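Local coordinates for protein CDA peptide synthetase I (Streptomyces coelicolor, PDB 5DU9) that is a nonribosomal peptide synthetase, represented here by its condensation domain, a two-lobed fold of the CoA-dependent acyltransferase superfamily, at residues R269-R281 with L424-A436. The protein carries 1 engineered substitution. Sequence-based numbering, arbitrary orientation.
Sequences RVVIAGVAAFLHR and LQERFVRFLAELA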
ATOM      1  N   ARG A 269      -6.915   4.965  13.650  1.00 12.19           N
ATOM      2  CA  ARG A 269      -8.051   4.265  14.255  1.00 12.38           C
ATOM      3  C   ARG A 269      -9.327   5.087  14.095  1.00 11.49           C
ATOM      4  O   ARG A 269     -10.415   4.537  13.903  1.00 14.36           O
ATOM      5  CB  ARG A 269      -7.798   3.978  15.739  1.00 13.16           C
ATOM      6  CG  ARG A 269      -6.577   3.106  16.013  1.00 16.13           C
ATOM      7  CD  ARG A 269      -6.789   1.691  15.505  1.00 17.30           C
ATOM      8  NE  ARG A 269      -5.622   0.837  15.729  1.00 14.51           N
ATOM      9  CZ  ARG A 269      -5.385   0.152  16.843  1.00 14.53           C
ATOM     10  NH1 ARG A 269      -6.214   0.225  17.876  1.00 18.02           N
ATOM     11  NH2 ARG A 269      -4.292  -0.595  16.933  1.00 13.92           N
ATOM     12  N   VAL A 270      -9.193   6.405  14.187  1.00 12.47           N
ATOM     13  CA  VAL A 270     -10.327   7.301  13.983  1.00 11.27           C
ATOM     14  C   VAL A 270     -10.836   7.159  12.550  1.00 11.49           C
ATOM     15  O   VAL A 270     -12.040   7.127  12.303  1.00 13.70           O
ATOM     16  CB  VAL A 270      -9.948   8.771  14.274  1.00 12.59           C
ATOM     17  CG1 VAL A 270     -11.097   9.721  13.929  1.00 13.56           C
ATOM     18  CG2 VAL A 270      -9.548   8.933  15.736  1.00 14.31           C
ATOM     19  N   VAL A 271      -9.917   7.066  11.597  1.00 11.76           N
ATOM     20  CA  VAL A 271     -10.307   6.898  10.200  1.00 11.01           C
ATOM     21  C   VAL A 271     -11.012   5.559   9.982  1.00 12.27           C
ATOM     22  O   VAL A 271     -12.045   5.499   9.317  1.00 13.23           O
ATOM     23  CB  VAL A 271      -9.082   7.015   9.272  1.00 12.07           C
ATOM     24  CG1 VAL A 271      -9.438   6.671   7.831  1.00 11.89           C
ATOM     25  CG2 VAL A 271      -8.514   8.419   9.344  1.00 13.80           C
ATOM     26  N   ILE A 272     -10.453   4.487  10.532  1.00 13.13           N
ATOM     27  CA  ILE A 272     -11.075   3.175  10.405  1.00 12.65           C
ATOM     28  C   ILE A 272     -12.483   3.205  11.002  1.00 10.75           C
ATOM     29  O   ILE A 272     -13.432   2.703  10.398  1.00 12.01           O
ATOM     30  CB  ILE A 272     -10.217   2.085  11.086  1.00 11.21           C
ATOM     31  CG1 ILE A 272      -8.929   1.878  10.296  1.00 11.92           C
ATOM     32  CG2 ILE A 272     -10.969   0.765  11.165  1.00 13.24           C
ATOM     33  CD1 ILE A 272      -7.854   1.099  11.044  1.00 15.94           C
ATOM     34  N   ALA A 273     -12.624   3.802  12.181  1.00 12.54           N
ATOM     35  CA  ALA A 273     -13.941   3.948  12.799  1.00 11.67           C
ATOM     36  C   ALA A 273     -14.881   4.748  11.898  1.00 11.90           C
ATOM     37  O   ALA A 273     -16.071   4.445  11.800  1.00 12.57           O
ATOM     38  CB  ALA A 273     -13.817   4.613  14.163  1.00 12.22           C
ATOM     39  N   GLY A 274     -14.340   5.764  11.233  1.00 12.74           N
ATOM     40  CA  GLY A 274     -15.115   6.567  10.304  1.00 13.66           C
ATOM     41  C   GLY A 274     -15.639   5.760   9.131  1.00 13.44           C
ATOM     42  O   GLY A 274     -16.789   5.918   8.731  1.00 14.59           O
ATOM     43  N   VAL A 275     -14.797   4.896   8.573  1.00 12.12           N
ATOM     44  CA  VAL A 275     -15.238   4.020   7.495  1.00 12.48           C
ATOM     45  C   VAL A 275     -16.316   3.065   8.009  1.00 13.33           C
ATOM     46  O   VAL A 275     -17.332   2.864   7.353  1.00 14.21           O
ATOM     47  CB  VAL A 275     -14.064   3.218   6.886  1.00 12.15           C
ATOM     48  CG1 VAL A 275     -14.567   2.269   5.808  1.00 13.76           C
ATOM     49  CG2 VAL A 275     -13.025   4.157   6.302  1.00 14.03           C
ATOM     50  N   ALA A 276     -16.104   2.486   9.187  1.00 13.75           N
ATOM     51  CA  ALA A 276     -17.088   1.579   9.770  1.00 13.90           C
ATOM     52  C   ALA A 276     -18.431   2.278   9.968  1.00 14.36           C
ATOM     53  O   ALA A 276     -19.480   1.728   9.646  1.00 15.52           O
ATOM     54  CB  ALA A 276     -16.581   1.026  11.094  1.00 13.57           C
ATOM     55  N   ALA A 277     -18.387   3.494  10.504  1.00 14.17           N
ATOM     56  CA  ALA A 277     -19.594   4.281  10.728  1.00 15.01           C
ATOM     57  C   ALA A 277     -20.276   4.631   9.409  1.00 15.77           C
ATOM     58  O   ALA A 277     -21.502   4.599   9.304  1.00 16.72           O
ATOM     59  CB  ALA A 277     -19.255   5.547  11.501  1.00 14.70           C
ATOM     60  N   PHE A 278     -19.470   4.965   8.407  1.00 15.19           N
ATOM     61  CA  PHE A 278     -19.976   5.286   7.074  1.00 15.87           C
ATOM     62  C   PHE A 278     -20.702   4.092   6.454  1.00 16.65           C
ATOM     63  O   PHE A 278     -21.797   4.233   5.905  1.00 17.77           O
ATOM     64  CB  PHE A 278     -18.820   5.734   6.174  1.00 15.21           C
ATOM     65  CG  PHE A 278     -19.234   6.090   4.773  1.00 16.18           C
ATOM     66  CD1 PHE A 278     -19.937   7.256   4.517  1.00 17.81           C
ATOM     67  CD2 PHE A 278     -18.903   5.269   3.710  1.00 21.30           C
ATOM     68  CE1 PHE A 278     -20.312   7.592   3.229  1.00 17.60           C
ATOM     69  CE2 PHE A 278     -19.277   5.598   2.417  1.00 21.46           C
ATOM     70  CZ  PHE A 278     -19.984   6.762   2.179  1.00 18.83           C
ATOM     71  N   LEU A 279     -20.090   2.916   6.546  1.00 16.19           N
ATOM     72  CA  LEU A 279     -20.701   1.703   6.022  1.00 17.00           C
ATOM     73  C   LEU A 279     -21.989   1.396   6.770  1.00 18.02           C
ATOM     74  O   LEU A 279     -22.997   1.049   6.163  1.00 20.56           O
ATOM     75  CB  LEU A 279     -19.738   0.518   6.123  1.00 16.36           C
ATOM     76  CG  LEU A 279     -18.479   0.595   5.259  1.00 17.17           C
ATOM     77  CD1 LEU A 279     -17.625  -0.643   5.482  1.00 17.45           C
ATOM     78  CD2 LEU A 279     -18.809   0.764   3.789  1.00 21.93           C
ATOM     79  N   HIS A 280     -21.953   1.527   8.093  1.00 17.66           N
ATOM     80  CA  HIS A 280     -23.132   1.265   8.915  1.00 18.68           C
ATOM     81  C   HIS A 280     -24.283   2.213   8.586  1.00 19.72           C
ATOM     82  O   HIS A 280     -25.432   1.788   8.459  1.00 21.03           O
ATOM     83  CB  HIS A 280     -22.782   1.379  10.401  1.00 18.12           C
ATOM     84  CG  HIS A 280     -23.982   1.450  11.293  1.00 19.77           C
ATOM     85  ND1 HIS A 280     -24.781   0.359  11.553  1.00 22.64           N
ATOM     86  CD2 HIS A 280     -24.521   2.485  11.979  1.00 20.40           C
ATOM     87  CE1 HIS A 280     -25.762   0.718  12.363  1.00 27.10           C
ATOM     88  NE2 HIS A 280     -25.628   2.003  12.636  1.00 23.86           N
ATOM     89  N   ARG A 281     -23.975   3.497   8.451  1.00 19.26           N
ATOM     90  CA  ARG A 281     -25.003   4.505   8.204  1.00 20.27           C
ATOM     91  C   ARG A 281     -25.594   4.364   6.804  1.00 21.27           C
ATOM     92  O   ARG A 281     -26.782   4.627   6.591  1.00 22.71           O
ATOM     93  CB  ARG A 281     -24.424   5.909   8.387  1.00 19.59           C
ATOM     94  CG  ARG A 281     -25.467   7.005   8.550  1.00 25.73           C
ATOM     95  CD  ARG A 281     -26.041   7.040   9.961  1.00 27.96           C
ATOM     96  NE  ARG A 281     -26.876   8.221  10.167  1.00 27.99           N
ATOM     97  CZ  ARG A 281     -28.203   8.249  10.062  1.00 29.90           C
ATOM     98  NH1 ARG A 281     -28.888   7.151   9.765  1.00 27.92           N
ATOM     99  NH2 ARG A 281     -28.853   9.385  10.266  1.00 27.66           N
ATOM    100  N   LEU A 424     -18.584   9.152  -4.109  1.00 21.57           N
ATOM    101  CA  LEU A 424     -18.490   8.379  -2.874  1.00 19.74           C
ATOM    102  C   LEU A 424     -17.433   8.936  -1.929  1.00 18.42           C
ATOM    103  O   LEU A 424     -17.634   9.041  -0.716  1.00 19.91           O
ATOM    104  CB  LEU A 424     -18.159   6.925  -3.203  1.00 19.95           C
ATOM    105  CG  LEU A 424     -18.390   5.897  -2.103  1.00 31.34           C
ATOM    106  CD1 LEU A 424     -19.874   5.731  -1.840  1.00 35.47           C
ATOM    107  CD2 LEU A 424     -17.764   4.575  -2.503  1.00 34.46           C
ATOM    108  N   GLN A 425     -16.290   9.274  -2.506  1.00 18.90           N
ATOM    109  CA  GLN A 425     -15.152   9.751  -1.745  1.00 17.02           C
ATOM    110  C   GLN A 425     -15.437  11.111  -1.103  1.00 18.75           C
ATOM    111  O   GLN A 425     -15.077  11.335   0.049  1.00 17.39           O
ATOM    112  CB  GLN A 425     -13.932   9.784  -2.669  1.00 22.92           C
ATOM    113  CG  GLN A 425     -12.947  10.899  -2.523  1.00 30.24           C
ATOM    114  CD  GLN A 425     -11.910  10.815  -3.625  1.00 22.32           C
ATOM    115  OE1 GLN A 425     -12.026  11.476  -4.657  1.00 27.19           O
ATOM    116  NE2 GLN A 425     -10.916   9.960  -3.433  1.00 21.39           N
ATOM    117  N   GLU A 426     -16.110  12.005  -1.825  1.00 19.58           N
ATOM    118  CA  GLU A 426     -16.485  13.290  -1.246  1.00 19.54           C
ATOM    119  C   GLU A 426     -17.517  13.101  -0.132  1.00 19.17           C
ATOM    120  O   GLU A 426     -17.437  13.744   0.916  1.00 23.28           O
ATOM    121  CB  GLU A 426     -17.029  14.232  -2.321  1.00 22.86           C
ATOM    122  CG  GLU A 426     -17.422  15.612  -1.795  1.00 39.14           C
ATOM    123  CD  GLU A 426     -16.295  16.304  -1.050  1.00 48.90           C
ATOM    124  OE1 GLU A 426     -15.242  16.566  -1.669  1.00 45.89           O
ATOM    125  OE2 GLU A 426     -16.459  16.580   0.158  1.00 46.60           O
ATOM    126  N   ARG A 427     -18.477  12.209  -0.365  1.00 19.15           N
ATOM    127  CA  ARG A 427     -19.497  11.901   0.634  1.00 20.29           C
ATOM    128  C   ARG A 427     -18.872  11.342   1.905  1.00 22.10           C
ATOM    129  O   ARG A 427     -19.241  11.724   3.019  1.00 20.19           O
ATOM    130  CB  ARG A 427     -20.508  10.899   0.081  1.00 23.62           C
ATOM    131  CG  ARG A 427     -21.705  10.677   0.987  1.00 30.22           C
ATOM    132  CD  ARG A 427     -22.652   9.640   0.411  1.00 34.61           C
ATOM    133  NE  ARG A 427     -23.075   9.986  -0.942  1.00 39.49           N
ATOM    134  CZ  ARG A 427     -23.533   9.112  -1.834  1.00 47.19           C
ATOM    135  NH1 ARG A 427     -23.626   7.824  -1.528  1.00 52.53           N
ATOM    136  NH2 ARG A 427     -23.892   9.528  -3.040  1.00 35.01           N
ATOM    137  N   PHE A 428     -17.922  10.429   1.735  1.00 17.03           N
ATOM    138  CA  PHE A 428     -17.273   9.812   2.878  1.00 15.89           C
ATOM    139  C   PHE A 428     -16.483  10.830   3.690  1.00 15.33           C
ATOM    140  O   PHE A 428     -16.596  10.876   4.910  1.00 15.99           O
ATOM    141  CB  PHE A 428     -16.341   8.687   2.437  1.00 15.42           C
ATOM    142  CG  PHE A 428     -15.346   8.304   3.485  1.00 14.79           C
ATOM    143  CD1 PHE A 428     -15.759   7.683   4.653  1.00 14.79           C
ATOM    144  CD2 PHE A 428     -14.004   8.576   3.316  1.00 15.30           C
ATOM    145  CE1 PHE A 428     -14.853   7.345   5.627  1.00 12.94           C
ATOM    146  CE2 PHE A 428     -13.092   8.233   4.289  1.00 17.27           C
ATOM    147  CZ  PHE A 428     -13.519   7.617   5.446  1.00 15.48           C
ATOM    148  N   VAL A 429     -15.682  11.648   3.013  1.00 17.31           N
ATOM    149  CA  VAL A 429     -14.841  12.608   3.719  1.00 15.10           C
ATOM    150  C   VAL A 429     -15.695  13.625   4.484  1.00 16.11           C
ATOM    151  O   VAL A 429     -15.320  14.042   5.582  1.00 18.18           O
ATOM    152  CB  VAL A 429     -13.881  13.343   2.755  1.00 18.58           C
ATOM    153  CG1 VAL A 429     -13.177  14.504   3.458  1.00 33.93           C
ATOM    154  CG2 VAL A 429     -12.844  12.373   2.204  1.00 17.87           C
ATOM    155  N   ARG A 430     -16.837  14.017   3.923  1.00 17.09           N
ATOM    156  CA  ARG A 430     -17.729  14.950   4.612  1.00 19.36           C
ATOM    157  C   ARG A 430     -18.288  14.314   5.888  1.00 19.50           C
ATOM    158  O   ARG A 430     -18.337  14.949   6.942  1.00 19.45           O
ATOM    159  CB  ARG A 430     -18.874  15.395   3.697  1.00 19.43           C
ATOM    160  CG  ARG A 430     -19.909  16.275   4.397  1.00 31.28           C
ATOM    161  CD  ARG A 430     -20.911  16.876   3.419  1.00 44.14           C
ATOM    162  NE  ARG A 430     -21.478  15.877   2.517  1.00 45.50           N
ATOM    163  CZ  ARG A 430     -22.487  16.104   1.682  1.00 43.59           C
ATOM    164  NH1 ARG A 430     -23.059  17.300   1.630  1.00 36.90           N
ATOM    165  NH2 ARG A 430     -22.930  15.129   0.901  1.00 50.78           N
ATOM    166  N   PHE A 431     -18.703  13.056   5.789  1.00 16.78           N
ATOM    167  CA  PHE A 431     -19.241  12.338   6.939  1.00 16.56           C
ATOM    168  C   PHE A 431     -18.158  12.129   7.999  1.00 15.50           C
ATOM    169  O   PHE A 431     -18.388  12.369   9.186  1.00 16.46           O
ATOM    170  CB  PHE A 431     -19.831  10.997   6.493  1.00 20.93           C
ATOM    171  CG  PHE A 431     -20.655  10.301   7.547  1.00 18.15           C
ATOM    172  CD1 PHE A 431     -21.801  10.890   8.057  1.00 17.86           C
ATOM    173  CD2 PHE A 431     -20.293   9.045   8.008  1.00 18.78           C
ATOM    174  CE1 PHE A 431     -22.566  10.241   9.018  1.00 21.92           C
ATOM    175  CE2 PHE A 431     -21.055   8.397   8.963  1.00 16.58           C
ATOM    176  CZ  PHE A 431     -22.190   8.996   9.466  1.00 17.54           C
ATOM    177  N   LEU A 432     -16.979  11.690   7.562  1.00 14.77           N
ATOM    178  CA  LEU A 432     -15.831  11.513   8.446  1.00 14.16           C
ATOM    179  C   LEU A 432     -15.519  12.786   9.234  1.00 15.22           C
ATOM    180  O   LEU A 432     -15.313  12.740  10.443  1.00 16.27           O
ATOM    181  CB  LEU A 432     -14.605  11.082   7.634  1.00 16.73           C
ATOM    182  CG  LEU A 432     -13.271  10.976   8.378  1.00 14.50           C
ATOM    183  CD1 LEU A 432     -13.331   9.895   9.442  1.00 15.59           C
ATOM    184  CD2 LEU A 432     -12.126  10.710   7.407  1.00 15.75           C
ATOM    185  N   ALA A 433     -15.487  13.919   8.544  1.00 15.86           N
ATOM    186  CA  ALA A 433     -15.154  15.190   9.177  1.00 18.39           C
ATOM    187  C   ALA A 433     -16.206  15.598  10.205  1.00 15.43           C
ATOM    188  O   ALA A 433     -15.877  16.166  11.247  1.00 18.15           O
ATOM    189  CB  ALA A 433     -14.996  16.277   8.125  1.00 17.16           C
ATOM    190  N   GLU A 434     -17.471  15.319   9.904  1.00 16.09           N
ATOM    191  CA  GLU A 434     -18.565  15.615  10.823  1.00 17.60           C
ATOM    192  C   GLU A 434     -18.470  14.760  12.090  1.00 16.21           C
ATOM    193  O   GLU A 434     -18.682  15.248  13.201  1.00 19.15           O
ATOM    194  CB  GLU A 434     -19.912  15.387  10.135  1.00 22.16           C
ATOM    195  CG  GLU A 434     -21.120  15.829  10.950  1.00 25.24           C
ATOM    196  CD  GLU A 434     -21.244  17.340  11.052  1.00 41.73           C
ATOM    197  OE1 GLU A 434     -20.708  18.048  10.173  1.00 45.49           O
ATOM    198  OE2 GLU A 434     -21.877  17.818  12.016  1.00 49.92           O
ATOM    199  N   LEU A 435     -18.157  13.481  11.917  1.00 15.51           N
ATOM    200  CA  LEU A 435     -17.978  12.577  13.045  1.00 15.07           C
ATOM    201  C   LEU A 435     -16.825  13.038  13.926  1.00 14.60           C
ATOM    202  O   LEU A 435     -16.949  13.114  15.150  1.00 15.31           O
ATOM    203  CB  LEU A 435     -17.713  11.150  12.559  1.00 15.65           C
ATOM    204  CG  LEU A 435     -18.881  10.434  11.884  1.00 17.63           C
ATOM    205  CD1 LEU A 435     -18.395   9.156  11.217  1.00 17.83           C
ATOM    206  CD2 LEU A 435     -19.979  10.130  12.889  1.00 19.19           C
ATOM    207  N   ALA A 436     -15.699  13.337  13.292  1.00 14.09           N
ATOM    208  CA  ALA A 436     -14.489  13.716  14.016  1.00 15.54           C
ATOM    209  C   ALA A 436     -14.683  15.014  14.800  1.00 14.46           C
ATOM    210  O   ALA A 436     -14.072  15.208  15.854  1.00 16.91           O
ATOM    211  CB  ALA A 436     -13.324  13.850  13.052  1.00 17.80           C
TER
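Phe278 pushes its ring into a hole of the facing helix lined by Leu424, Arg427, Phe428 and Phe431, a knob-into-hole fit; the axes of segments 269-281 and 424-436 approach to 9.5 Å, at 115°. At the root of this side chain, CB meets Phe428 CD1 at 3.9 Å and lies near Phe431 CD2. With CG anti to the backbone N (chi1 -180°), the ring reaches across to the backbone of 424-436. Its CG and CD2 both meet Phe428 CD1; Phe278 CD1 has Phe431 CD2 at 3.9 Å in the ring plane, and Phe278 CE1 arrives 3.8 Å from Phe428 CA. Farthest out, CZ reaches Leu424 CD1, while the aliphatic CG of Arg427 borders the ring edge at CE1. Phe428 CB stands over the ring centre, 4.1 Å from the centroid and almost on the ring normal, a CH-pi contact. The Phe428 ring itself turns its edge toward the face of the Phe278 ring, a T-shaped pair with planes at 74°, and Phe428 CZ ends 3.6 Å from Val275 CG2. Phe431 continues from the edge of the Phe278 ring, with its CE2 against the backbone of Ala277 and Phe278 and its CZ against CG of Arg281; the NE of that arginine hydrogen-bonds Val446 O. Where the backbones come nearest, Gly274 has no side chain, and Leu432 CD1 rests 3.9 Å from its CA; Leu435 CD1 packs on Ala277 CB. This largely buried, apolar crossing joins helices 267-283 and 418-437, with helix 325-341 beside the former at Ala273, and strand 242-248 and helix 250-263 backing the latter at Val429.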